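Local coordinates for mandelate racemase/muconate lactonizing enzyme-like protein (Rubrobacter xylanophilus DSM 9941, PDB 2QQ6) that binds a magnesium ion and probably acts as a lyase of the mandelate racemase/muconate lactonizing group within the enolase superfamily, at residues Glu210-Ile215 with Gly237-Glu242; Ala232-Gly237 with Arg258-Pro263; Ala126-Gly131 with Asp166-Asp171; Phe315-Val320 with Ala340-His345. One frame throughout, in Å; residues are numbered along the deposited sequence.

Interaction 1: Glu210-Ile215 with Gly237-Glu242; sequences EVEVAI and GLLWLE. With MG (magnesium ion), chain D.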
loop_
_atom_site.group_PDB
_atom_site.type_symbol
_atom_site.label_atom_id
_atom_site.label_comp_id
_atom_site.label_asym_id
_atom_site.label_seq_id
_atom_site.Cartn_x
_atom_site.Cartn_y
_atom_site.Cartn_z
ATOM N N GLU B 210 14.436 -31.810 18.743
ATOM C CA GLU B 210 15.135 -31.714 17.475
ATOM C C GLU B 210 14.259 -31.153 16.365
ATOM O O GLU B 210 14.759 -30.644 15.358
ATOM C CB GLU B 210 15.705 -33.073 17.094
ATOM C CG GLU B 210 17.000 -33.408 17.815
ATOM C CD GLU B 210 17.315 -34.879 17.765
ATOM O OE1 GLU B 210 17.434 -35.438 16.653
ATOM O OE2 GLU B 210 17.436 -35.480 18.845
ATOM N N VAL B 211 12.946 -31.240 16.545
ATOM C CA VAL B 211 12.033 -30.685 15.558
ATOM C C VAL B 211 12.051 -29.185 15.805
ATOM O O VAL B 211 12.096 -28.744 16.959
ATOM C CB VAL B 211 10.606 -31.200 15.757
ATOM C CG1 VAL B 211 9.685 -30.573 14.734
ATOM C CG2 VAL B 211 10.581 -32.707 15.640
ATOM N N GLU B 212 12.030 -28.392 14.742
ATOM C CA GLU B 212 12.055 -26.952 14.932
ATOM C C GLU B 212 10.675 -26.300 14.951
ATOM O O GLU B 212 9.869 -26.444 14.026
ATOM C CB GLU B 212 12.944 -26.309 13.878
ATOM C CG GLU B 212 14.387 -26.732 14.006
ATOM C CD GLU B 212 15.321 -25.818 13.258
ATOM O OE1 GLU B 212 15.303 -25.821 12.011
ATOM O OE2 GLU B 212 16.072 -25.077 13.926
ATOM N N VAL B 213 10.405 -25.571 16.023
ATOM C CA VAL B 213 9.119 -24.920 16.149
ATOM C C VAL B 213 9.173 -23.406 16.326
ATOM O O VAL B 213 9.832 -22.884 17.219
ATOM C CB VAL B 213 8.306 -25.571 17.296
ATOM C CG1 VAL B 213 9.198 -25.847 18.472
ATOM C CG2 VAL B 213 7.150 -24.675 17.692
ATOM N N ALA B 214 8.463 -22.716 15.439
ATOM C CA ALA B 214 8.369 -21.264 15.460
ATOM C C ALA B 214 6.937 -20.896 15.834
ATOM O O ALA B 214 6.012 -21.668 15.590
ATOM C CB ALA B 214 8.739 -20.685 14.096
ATOM N N ILE B 215 6.773 -19.712 16.425
ATOM C CA ILE B 215 5.479 -19.217 16.909
ATOM C C ILE B 215 5.091 -17.814 16.415
ATOM O O ILE B 215 5.873 -16.870 16.517
ATOM C CB ILE B 215 5.496 -19.228 18.447
ATOM C CG1 ILE B 215 5.552 -20.679 18.929
ATOM C CG2 ILE B 215 4.305 -18.458 19.007
ATOM C CD1 ILE B 215 5.688 -20.830 20.427
ATOM N N GLY B 237 13.565 -22.727 23.389
ATOM C CA GLY B 237 14.420 -22.728 22.215
ATOM C C GLY B 237 13.644 -22.671 20.908
ATOM O O GLY B 237 13.869 -23.483 20.012
ATOM N N LEU B 238 12.726 -21.718 20.792
ATOM C CA LEU B 238 11.925 -21.583 19.579
ATOM C C LEU B 238 12.801 -21.301 18.363
ATOM O O LEU B 238 13.937 -20.856 18.491
ATOM C CB LEU B 238 10.922 -20.440 19.721
ATOM C CG LEU B 238 10.034 -20.385 20.955
ATOM C CD1 LEU B 238 9.136 -19.171 20.844
ATOM C CD2 LEU B 238 9.205 -21.650 21.064
ATOM N N LEU B 239 12.263 -21.566 17.178
ATOM C CA LEU B 239 12.999 -21.303 15.948
ATOM C C LEU B 239 13.089 -19.776 15.874
ATOM O O LEU B 239 14.123 -19.197 15.514
ATOM C CB LEU B 239 12.242 -21.873 14.732
ATOM C CG LEU B 239 12.918 -21.701 13.364
ATOM C CD1 LEU B 239 14.356 -22.175 13.433
ATOM C CD2 LEU B 239 12.171 -22.482 12.322
ATOM N N TRP B 240 11.983 -19.142 16.237
ATOM C CA TRP B 240 11.882 -17.697 16.276
ATOM C C TRP B 240 10.502 -17.357 16.800
ATOM O O TRP B 240 9.643 -18.232 16.938
ATOM C CB TRP B 240 12.085 -17.081 14.883
ATOM C CG TRP B 240 10.924 -17.192 13.949
ATOM C CD1 TRP B 240 9.663 -16.688 14.129
ATOM C CD2 TRP B 240 10.929 -17.797 12.654
ATOM N NE1 TRP B 240 8.886 -16.941 13.026
ATOM C CE2 TRP B 240 9.638 -17.619 12.102
ATOM C CE3 TRP B 240 11.901 -18.471 11.900
ATOM C CZ2 TRP B 240 9.296 -18.089 10.830
ATOM C CZ3 TRP B 240 11.559 -18.939 10.633
ATOM C CH2 TRP B 240 10.265 -18.742 10.113
ATOM N N LEU B 241 10.302 -16.079 17.095
ATOM C CA LEU B 241 9.027 -15.585 17.583
ATOM C C LEU B 241 8.597 -14.523 16.571
ATOM O O LEU B 241 9.277 -13.513 16.404
ATOM C CB LEU B 241 9.216 -14.997 18.975
ATOM C CG LEU B 241 7.964 -14.557 19.717
ATOM C CD1 LEU B 241 6.911 -15.630 19.642
ATOM C CD2 LEU B 241 8.323 -14.229 21.160
ATOM N N GLU B 242 7.473 -14.779 15.902
ATOM C CA GLU B 242 6.930 -13.920 14.845
ATOM C C GLU B 242 6.029 -12.754 15.265
ATOM O O GLU B 242 5.062 -12.919 16.004
ATOM C CB GLU B 242 6.179 -14.811 13.835
ATOM C CG GLU B 242 5.904 -14.217 12.448
ATOM C CD GLU B 242 5.396 -15.266 11.444
ATOM O OE1 GLU B 242 6.057 -16.308 11.289
ATOM O OE2 GLU B 242 4.348 -15.052 10.800
HETATM MG MG MG D . 2.358 -14.934 9.853
#

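Interaction 2: Ala232-Gly237 with Arg258-Pro263; sequences AMEPFG and RSTSTP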
loop_
_atom_site.group_PDB
_atom_site.type_symbol
_atom_site.label_atom_id
_atom_site.label_comp_id
_atom_site.label_asym_id
_atom_site.label_seq_id
_atom_site.Cartn_x
_atom_site.Cartn_y
_atom_site.Cartn_z
ATOM N N ALA B 232 9.452 -15.081 28.291
ATOM C CA ALA B 232 8.982 -16.409 28.652
ATOM C C ALA B 232 9.244 -17.417 27.548
ATOM O O ALA B 232 9.310 -18.610 27.801
ATOM C CB ALA B 232 7.496 -16.366 28.986
HETATM N N MSE B 233 9.398 -16.947 26.322
HETATM C CA MSE B 233 9.655 -17.859 25.222
HETATM C C MSE B 233 11.095 -18.336 25.205
HETATM O O MSE B 233 11.454 -19.231 24.430
HETATM C CB MSE B 233 9.317 -17.188 23.893
HETATM C CG MSE B 233 7.822 -17.146 23.622
HETATM SE SE MSE B 233 7.071 -18.993 23.705
HETATM C CE MSE B 233 6.440 -19.029 25.595
ATOM N N GLU B 234 11.921 -17.765 26.076
ATOM C CA GLU B 234 13.333 -18.129 26.104
ATOM C C GLU B 234 13.652 -19.606 26.376
ATOM O O GLU B 234 14.453 -20.211 25.674
ATOM C CB GLU B 234 14.086 -17.225 27.092
ATOM C CG GLU B 234 13.855 -15.743 26.824
ATOM C CD GLU B 234 14.792 -14.808 27.582
ATOM O OE1 GLU B 234 15.150 -15.094 28.745
ATOM O OE2 GLU B 234 15.153 -13.761 27.011
ATOM N N PRO B 235 13.025 -20.212 27.384
ATOM C CA PRO B 235 13.329 -21.618 27.658
ATOM C C PRO B 235 12.982 -22.686 26.602
ATOM O O PRO B 235 13.572 -23.770 26.595
ATOM C CB PRO B 235 12.600 -21.861 28.979
ATOM C CG PRO B 235 12.690 -20.547 29.650
ATOM C CD PRO B 235 12.326 -19.605 28.528
ATOM N N PHE B 236 12.048 -22.395 25.703
ATOM C CA PHE B 236 11.644 -23.396 24.719
ATOM C C PHE B 236 12.475 -23.491 23.449
ATOM O O PHE B 236 12.125 -24.254 22.539
ATOM C CB PHE B 236 10.176 -23.184 24.338
ATOM C CG PHE B 236 9.249 -23.125 25.516
ATOM C CD1 PHE B 236 9.003 -21.922 26.168
ATOM C CD2 PHE B 236 8.641 -24.280 25.998
ATOM C CE1 PHE B 236 8.171 -21.872 27.278
ATOM C CE2 PHE B 236 7.807 -24.235 27.107
ATOM C CZ PHE B 236 7.572 -23.030 27.747
ATOM N N GLY B 237 13.565 -22.727 23.389
ATOM C CA GLY B 237 14.420 -22.728 22.215
ATOM C C GLY B 237 13.644 -22.671 20.908
ATOM O O GLY B 237 13.869 -23.483 20.012
ATOM N N ARG B 258 15.775 -6.424 21.384
ATOM C CA ARG B 258 16.880 -6.136 22.298
ATOM C C ARG B 258 16.543 -6.668 23.675
ATOM O O ARG B 258 17.395 -6.806 24.534
ATOM C CB ARG B 258 17.122 -4.630 22.409
ATOM C CG ARG B 258 17.828 -3.999 21.229
ATOM C CD ARG B 258 18.169 -2.533 21.517
ATOM N NE ARG B 258 16.972 -1.722 21.727
ATOM C CZ ARG B 258 16.299 -1.113 20.756
ATOM N NH1 ARG B 258 16.711 -1.211 19.498
ATOM N NH2 ARG B 258 15.206 -0.415 21.045
ATOM N N SER B 259 15.277 -6.971 23.879
ATOM C CA SER B 259 14.824 -7.441 25.167
ATOM C C SER B 259 15.126 -8.878 25.502
ATOM O O SER B 259 15.651 -9.178 26.574
ATOM C CB SER B 259 13.322 -7.215 25.290
ATOM O OG SER B 259 13.055 -5.831 25.241
ATOM N N THR B 260 14.816 -9.775 24.580
ATOM C CA THR B 260 14.992 -11.183 24.862
ATOM C C THR B 260 16.067 -11.902 24.050
ATOM O O THR B 260 16.683 -11.324 23.161
ATOM C CB THR B 260 13.628 -11.877 24.687
ATOM O OG1 THR B 260 13.674 -13.189 25.248
ATOM C CG2 THR B 260 13.249 -11.926 23.207
ATOM N N SER B 261 16.290 -13.165 24.398
ATOM C CA SER B 261 17.246 -14.022 23.721
ATOM C C SER B 261 16.455 -14.879 22.736
ATOM O O SER B 261 17.005 -15.734 22.044
ATOM C CB SER B 261 17.975 -14.920 24.727
ATOM O OG SER B 261 17.101 -15.848 25.367
ATOM N N THR B 262 15.151 -14.652 22.693
ATOM C CA THR B 262 14.294 -15.378 21.781
ATOM C C THR B 262 14.441 -14.694 20.415
ATOM O O THR B 262 14.272 -13.479 20.305
ATOM C CB THR B 262 12.814 -15.315 22.235
ATOM O OG1 THR B 262 12.709 -15.729 23.601
ATOM C CG2 THR B 262 11.950 -16.236 21.382
ATOM N N PRO B 263 14.760 -15.468 19.358
ATOM C CA PRO B 263 14.929 -14.924 18.002
ATOM C C PRO B 263 13.673 -14.243 17.467
ATOM O O PRO B 263 12.585 -14.805 17.506
ATOM C CB PRO B 263 15.301 -16.151 17.178
ATOM C CG PRO B 263 15.881 -17.085 18.199
ATOM C CD PRO B 263 14.977 -16.922 19.363
#

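Interaction 3: Ala126-Gly131 with Asp166-Asp171; sequences ADCNAG and DAIKLD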
loop_
_atom_site.group_PDB
_atom_site.type_symbol
_atom_site.label_atom_id
_atom_site.label_comp_id
_atom_site.label_asym_id
_atom_site.label_seq_id
_atom_site.Cartn_x
_atom_site.Cartn_y
_atom_site.Cartn_z
ATOM N N ALA B 126 5.852 -26.493 8.200
ATOM C CA ALA B 126 4.400 -26.620 8.200
ATOM C C ALA B 126 3.676 -25.776 9.245
ATOM O O ALA B 126 3.937 -25.873 10.449
ATOM C CB ALA B 126 4.015 -28.090 8.353
ATOM N N ASP B 127 2.774 -24.930 8.764
ATOM C CA ASP B 127 1.984 -24.085 9.643
ATOM C C ASP B 127 0.897 -25.003 10.211
ATOM O O ASP B 127 0.124 -25.600 9.460
ATOM C CB ASP B 127 1.373 -22.929 8.839
ATOM C CG ASP B 127 0.716 -21.885 9.724
ATOM O OD1 ASP B 127 -0.349 -22.175 10.317
ATOM O OD2 ASP B 127 1.277 -20.771 9.832
ATOM N N CYS B 128 0.849 -25.135 11.528
ATOM C CA CYS B 128 -0.139 -26.005 12.140
ATOM C C CYS B 128 -1.316 -25.226 12.665
ATOM O O CYS B 128 -1.751 -25.448 13.783
ATOM C CB CYS B 128 0.483 -26.793 13.286
ATOM S SG CYS B 128 1.860 -27.831 12.802
ATOM N N ASN B 129 -1.830 -24.310 11.857
ATOM C CA ASN B 129 -2.977 -23.495 12.247
ATOM C C ASN B 129 -3.743 -23.102 10.986
ATOM O O ASN B 129 -4.629 -22.242 11.020
ATOM C CB ASN B 129 -2.493 -22.240 12.983
ATOM C CG ASN B 129 -3.052 -22.136 14.389
ATOM O OD1 ASN B 129 -4.264 -21.991 14.576
ATOM N ND2 ASN B 129 -2.175 -22.214 15.389
ATOM N N ALA B 130 -3.397 -23.771 9.889
ATOM C CA ALA B 130 -3.960 -23.534 8.565
ATOM C C ALA B 130 -5.485 -23.388 8.405
ATOM O O ALA B 130 -5.947 -22.516 7.665
ATOM C CB ALA B 130 -3.438 -24.611 7.607
ATOM N N GLY B 131 -6.267 -24.221 9.080
ATOM C CA GLY B 131 -7.713 -24.128 8.923
ATOM C C GLY B 131 -8.472 -23.134 9.797
ATOM O O GLY B 131 -9.640 -22.829 9.513
ATOM N N ASP B 166 10.054 -31.271 9.664
ATOM C CA ASP B 166 10.846 -31.164 10.878
ATOM C C ASP B 166 10.931 -29.689 11.286
ATOM O O ASP B 166 11.854 -29.259 11.975
ATOM C CB ASP B 166 12.230 -31.745 10.630
ATOM C CG ASP B 166 13.005 -30.954 9.606
ATOM O OD1 ASP B 166 12.386 -30.488 8.609
ATOM O OD2 ASP B 166 14.236 -30.797 9.787
ATOM N N ALA B 167 9.934 -28.932 10.835
ATOM C CA ALA B 167 9.800 -27.512 11.116
ATOM C C ALA B 167 8.299 -27.201 11.215
ATOM O O ALA B 167 7.555 -27.305 10.237
ATOM C CB ALA B 167 10.443 -26.701 10.013
ATOM N N ILE B 168 7.866 -26.814 12.407
ATOM C CA ILE B 168 6.467 -26.520 12.670
ATOM C C ILE B 168 6.201 -25.065 13.038
ATOM O O ILE B 168 7.026 -24.445 13.699
ATOM C CB ILE B 168 5.982 -27.435 13.822
ATOM C CG1 ILE B 168 5.427 -28.734 13.247
ATOM C CG2 ILE B 168 4.944 -26.734 14.673
ATOM C CD1 ILE B 168 6.380 -29.445 12.314
ATOM N N LYS B 169 5.055 -24.525 12.619
ATOM C CA LYS B 169 4.682 -23.149 12.969
ATOM C C LYS B 169 3.354 -23.136 13.730
ATOM O O LYS B 169 2.407 -23.817 13.346
ATOM C CB LYS B 169 4.557 -22.269 11.727
ATOM C CG LYS B 169 4.208 -20.800 12.030
ATOM C CD LYS B 169 4.001 -20.025 10.725
ATOM C CE LYS B 169 4.037 -18.506 10.920
ATOM N NZ LYS B 169 4.163 -17.768 9.623
ATOM N N LEU B 170 3.287 -22.331 14.790
ATOM C CA LEU B 170 2.095 -22.247 15.636
ATOM C C LEU B 170 1.658 -20.855 16.092
ATOM O O LEU B 170 2.490 -19.966 16.294
ATOM C CB LEU B 170 2.312 -23.107 16.873
ATOM C CG LEU B 170 1.488 -24.382 16.851
ATOM C CD1 LEU B 170 2.147 -25.429 17.721
ATOM C CD2 LEU B 170 0.057 -24.059 17.301
ATOM N N ASP B 171 0.346 -20.690 16.271
ATOM C CA ASP B 171 -0.227 -19.421 16.720
ATOM C C ASP B 171 -0.458 -19.422 18.212
ATOM O O ASP B 171 -0.583 -20.481 18.815
ATOM C CB ASP B 171 -1.572 -19.146 16.057
ATOM C CG ASP B 171 -1.465 -18.979 14.565
ATOM O OD1 ASP B 171 -0.383 -18.569 14.087
ATOM O OD2 ASP B 171 -2.474 -19.235 13.873
#

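Interaction 4: Phe315-Val320 with Ala340-His345; sequences FAPHNV and AVLEWH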
loop_
_atom_site.group_PDB
_atom_site.type_symbol
_atom_site.label_atom_id
_atom_site.label_comp_id
_atom_site.label_asym_id
_atom_site.label_seq_id
_atom_site.Cartn_x
_atom_site.Cartn_y
_atom_site.Cartn_z
ATOM N N PHE B 315 17.105 -15.966 5.411
ATOM C CA PHE B 315 15.988 -15.625 4.537
ATOM C C PHE B 315 14.950 -16.762 4.546
ATOM O O PHE B 315 15.211 -17.858 4.047
ATOM C CB PHE B 315 16.512 -15.420 3.119
ATOM C CG PHE B 315 15.446 -15.117 2.109
ATOM C CD1 PHE B 315 14.742 -13.923 2.160
ATOM C CD2 PHE B 315 15.157 -16.023 1.094
ATOM C CE1 PHE B 315 13.779 -13.628 1.206
ATOM C CE2 PHE B 315 14.195 -15.737 0.137
ATOM C CZ PHE B 315 13.503 -14.543 0.194
ATOM N N ALA B 316 13.778 -16.501 5.110
ATOM C CA ALA B 316 12.732 -17.516 5.188
ATOM C C ALA B 316 11.391 -16.907 4.826
ATOM O O ALA B 316 10.593 -16.589 5.696
ATOM C CB ALA B 316 12.681 -18.088 6.593
ATOM N N PRO B 317 11.115 -16.768 3.530
ATOM C CA PRO B 317 9.864 -16.185 3.045
ATOM C C PRO B 317 8.569 -16.781 3.587
ATOM O O PRO B 317 8.484 -17.970 3.885
ATOM C CB PRO B 317 9.985 -16.329 1.532
ATOM C CG PRO B 317 10.788 -17.571 1.384
ATOM C CD PRO B 317 11.860 -17.400 2.429
ATOM N N HIS B 318 7.565 -15.915 3.709
ATOM C CA HIS B 318 6.227 -16.262 4.185
ATOM C C HIS B 318 5.508 -16.756 2.928
ATOM O O HIS B 318 5.597 -16.131 1.875
ATOM C CB HIS B 318 5.572 -14.992 4.776
ATOM C CG HIS B 318 4.146 -15.157 5.221
ATOM N ND1 HIS B 318 3.074 -14.720 4.467
ATOM C CD2 HIS B 318 3.619 -15.656 6.365
ATOM C CE1 HIS B 318 1.954 -14.940 5.130
ATOM N NE2 HIS B 318 2.255 -15.508 6.284
ATOM N N ASN B 319 4.820 -17.885 3.030
ATOM C CA ASN B 319 4.130 -18.456 1.883
ATOM C C ASN B 319 2.715 -18.860 2.232
ATOM O O ASN B 319 2.491 -19.595 3.193
ATOM C CB ASN B 319 4.885 -19.695 1.391
ATOM C CG ASN B 319 4.357 -20.227 0.070
ATOM O OD1 ASN B 319 3.151 -20.381 -0.124
ATOM N ND2 ASN B 319 5.266 -20.523 -0.844
ATOM N N VAL B 320 1.761 -18.402 1.433
ATOM C CA VAL B 320 0.365 -18.733 1.669
ATOM C C VAL B 320 -0.336 -18.957 0.333
ATOM O O VAL B 320 -1.539 -18.734 0.199
ATOM C CB VAL B 320 -0.327 -17.592 2.446
ATOM C CG1 VAL B 320 -0.614 -16.424 1.525
ATOM C CG2 VAL B 320 -1.574 -18.096 3.100
ATOM N N ALA B 340 16.764 -20.435 4.416
ATOM C CA ALA B 340 16.560 -21.248 5.609
ATOM C C ALA B 340 15.387 -22.217 5.421
ATOM O O ALA B 340 15.604 -23.408 5.224
ATOM C CB ALA B 340 16.317 -20.343 6.800
ATOM N N VAL B 341 14.155 -21.713 5.492
ATOM C CA VAL B 341 12.970 -22.548 5.300
ATOM C C VAL B 341 11.820 -21.793 4.676
ATOM O O VAL B 341 11.565 -20.631 4.999
ATOM C CB VAL B 341 12.419 -23.164 6.613
ATOM C CG1 VAL B 341 12.792 -24.643 6.697
ATOM C CG2 VAL B 341 12.924 -22.392 7.810
ATOM N N LEU B 342 11.117 -22.475 3.781
ATOM C CA LEU B 342 9.971 -21.894 3.103
ATOM C C LEU B 342 8.709 -22.412 3.802
ATOM O O LEU B 342 8.666 -23.545 4.292
ATOM C CB LEU B 342 9.989 -22.283 1.616
ATOM C CG LEU B 342 8.801 -21.889 0.742
ATOM C CD1 LEU B 342 8.525 -20.419 0.877
ATOM C CD2 LEU B 342 9.091 -22.242 -0.688
ATOM N N GLU B 343 7.687 -21.565 3.861
ATOM C CA GLU B 343 6.449 -21.930 4.514
ATOM C C GLU B 343 5.455 -22.643 3.622
ATOM O O GLU B 343 5.359 -22.375 2.423
ATOM C CB GLU B 343 5.770 -20.691 5.093
ATOM C CG GLU B 343 4.287 -20.891 5.384
ATOM C CD GLU B 343 3.663 -19.728 6.126
ATOM O OE1 GLU B 343 4.109 -18.582 5.917
ATOM O OE2 GLU B 343 2.715 -19.960 6.911
ATOM N N TRP B 344 4.725 -23.572 4.233
ATOM C CA TRP B 344 3.667 -24.304 3.561
ATOM C C TRP B 344 2.515 -24.099 4.535
ATOM O O TRP B 344 2.658 -24.328 5.737
ATOM C CB TRP B 344 4.004 -25.790 3.404
ATOM C CG TRP B 344 2.927 -26.540 2.653
ATOM C CD1 TRP B 344 2.362 -26.189 1.454
ATOM C CD2 TRP B 344 2.270 -27.748 3.063
ATOM N NE1 TRP B 344 1.396 -27.099 1.097
ATOM C CE2 TRP B 344 1.320 -28.066 2.066
ATOM C CE3 TRP B 344 2.394 -28.593 4.175
ATOM C CZ2 TRP B 344 0.497 -29.196 2.148
ATOM C CZ3 TRP B 344 1.576 -29.715 4.255
ATOM C CH2 TRP B 344 0.640 -30.005 3.248
ATOM N N HIS B 345 1.385 -23.640 4.018
ATOM C CA HIS B 345 0.223 -23.347 4.844
ATOM C C HIS B 345 -0.981 -24.168 4.371
ATOM O O HIS B 345 -2.127 -23.786 4.611
ATOM C CB HIS B 345 -0.055 -21.840 4.726
ATOM C CG HIS B 345 -0.961 -21.284 5.781
ATOM N ND1 HIS B 345 -2.306 -21.580 5.850
ATOM C CD2 HIS B 345 -0.717 -20.409 6.788
ATOM C CE1 HIS B 345 -2.852 -20.912 6.853
ATOM N NE2 HIS B 345 -1.909 -20.194 7.438
#

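Interaction 1: Glu210-Ile215 with Gly237-Glu242
Ile215 and Leu241 are partners in a parallel beta bridge, part of the beta-alpha-beta unit made by strand 212-216, helix 223-233 and strand 241-242. Three backbone bonds join the segments: Leu239 N to Val213 O, Ile215 N to Trp240 O, and Glu242 N to Ile215 O, all nearly straight.

Two side-chain groups lie around this seam. In one, the methyl of Ala214 sits over the five-membered ring of Trp240, with CB 3.8 Å from CE2. The indole is brought there by chi1 of 77°, which sets CG between the backbone N and the carbonyl carbon. An alanine in place of Trp240 would remove the indole, and the Ala214 methyl would probably face a gap. In the other group, Ile215 branches two ways. CD1 meets Leu238 CD2 at 3.7 Å, while CG2 meets Leu241 CD1 at 3.9 Å. Met233 of helix 223-233 touches all three of these residues.

Toward the start of strand 212-216, Leu239 CD1 lies by the carboxylate of Glu212, whose OE1 pairs with Arg123. At the other end, Glu242 runs out extended. Its OE1 takes a weak bond from Trp240 NE1 and a salt bridge from Lys169, and its OE2 binds magnesium at 2.2 Å, beside Asp216 and Glu268.

Interaction 2: Ala232-Gly237 with Arg258-Pro263
Glu234 and the Thr260-Ser261-Thr262 turn make a small polar contact at the end of the barrel away from the magnesium. It joins the end of helix 223-233, with the turn after it, to the loop that runs from helix 250-257 into strand 264-266.

The carboxylate of Glu234 does most of the work. Its CG lies anti to the carbonyl carbon (chi1 -53°), and the chain beyond is extended, which carries OE2 across to the turn. Ser261 N donates to Glu234 OE2 at 2.9 Å. It arrives on the anti side of that oxygen, 33° out of the carboxylate plane. Thr260 OG1 also donates to Glu234 OE2, but the modelled length is too short to be relied on. The hydroxyl of Ser261 lies close as well, with OG 3.3 Å from Glu234 OE2.

Thr260 is the first residue of an ST turn: its OG1 accepts a bond from Thr262 N at 3.3 Å. The same hydroxyl lies by the glutamate and closes its own turn. The turn leads directly into strand 264-266 of the alpha/beta barrel, and Pro263 pairs through its backbone with Leu241 of the neighbouring strand.

Thr262 faces the end of the helix. Its OG1 is hydrogen-bonded to the carbonyl of Ala230 in helix 223-233. Its methyl CG2 rests 3.8 Å from CB of Met233, a selenomethionine. Beyond CB, the Met233 chain bends away from the turn. It packs on Leu238, on Leu241 and on Val200 of helix 190-207. Thr262 also touches Leu238 and Leu241.

Interaction 3: Ala126-Gly131 with Asp166-Asp171
Ala126 and Asp127 pair with Ile168 and Lys169 as parallel strands of the alpha/beta barrel. Ala126 N donates to Ala167 O at 2.8 Å, Lys169 N to Ala126 O at 2.8 Å, and Cys128 N to Lys169 O at 2.7 Å. The last donor lies in the carbonyl plane.

Asp127 and Lys169 share a face of the sheet. The lysine is extended along its whole length, with CG anti to the backbone N (chi1 -178°). Its chain passes the aspartate, and NZ stops 4.2 Å from Asp127 OD2, beyond a salt bridge. NZ instead makes a salt bridge with Glu242, a magnesium ligand, and bonds to the hydroxyl of Tyr125.

Farther along, the side chain of Asn129 crosses that of Asp171 obliquely, amide and carboxylate planes 26° apart. Asp171 OD2 is hydrogen-bonded to His139. An alanine at Asn129 would lack the amide group and would probably open a gap beside Asp171 and Leu170.

On the face away from Lys169, Cys128 SG lies against Ile168, 3.7 Å from CG1. Helix 149-162 lies over this side, with Val156 on Cys128, Ala160 on Ile168 and Tyr153 on Leu170. It links the two strands in a beta-alpha-beta unit, flanked in the sheet by strands 342-344 and 212-216.

Interaction 4: Phe315-Val320 with Ala340-His345
Glu343 and Asn319 form the closely fitted middle of this contact, where two nearly parallel segments run side by side. The Glu343 side chain is extended, with CG anti to the backbone N (chi1 161°), which lays its carboxylate alongside residues 318-319. Asn319 N donates to Glu343 OE1 at 3.1 Å, from above the carboxylate plane. The same oxygen lies near His318, whose ring is turned 75° against the carboxylate. Glu343 OE2 and Asp127 OD2 are two like-charged oxygens lying close, and Lys169 is only a long, weak ion partner.

Packing continues on the other side of the segments. Pro317 CG meets Leu342 CD1 at 3.7 Å, the side chains crossing at about a right angle. Asn319 ND2 lies by the same Leu342 CD1, while its OD1 accepts from Ser321 N. Ala329 of helix 323-334 touches both Asn319 and Leu342.

The Phe315 end is held by a backbone bond, Ala340 N to Phe315 O at 3.0 Å. Side-chain packing there is thin, with Ala316 CB 4.3 Å from Ala340 CB. The looser, more open side belongs to Val320 and His345, both partly exposed. Val320 CG2 lies over the His345 ring, toward its rim.

His318 bonds through ND1 to Asp291, and its side chain comes, at the nearest atoms, about 4 Å from magnesium. This pairing resembles the His-Asp dyad at the strand ends of mandelate racemase-type barrels.

Overall arrangement
Interactions 1, 3 and 4 all reach one barrel sheet around the magnesium site. Interaction 3 meets interaction 1 where strands 167-171 and 212-216 pair: Ala214 N lies 2.8 Å from Ile168 O. It meets interaction 4 where strands 121-127 and 342-344 pair, with Asp127 N 3.1 Å from Trp344 O. Interactions 1 and 4 have centres about 13 Å apart and touch lightly, Trp240 on Ala316. The ion is bound by Asp216, Glu242 and Glu268; the nearest side-chain atoms of Lys169 and His318 are about 3 Å and 4 Å from it. Interaction 2 lies outward, sharing Gly237 with interaction 1. Its Thr262 side chain is about 10 Å from that of Glu242, at the nearest atoms.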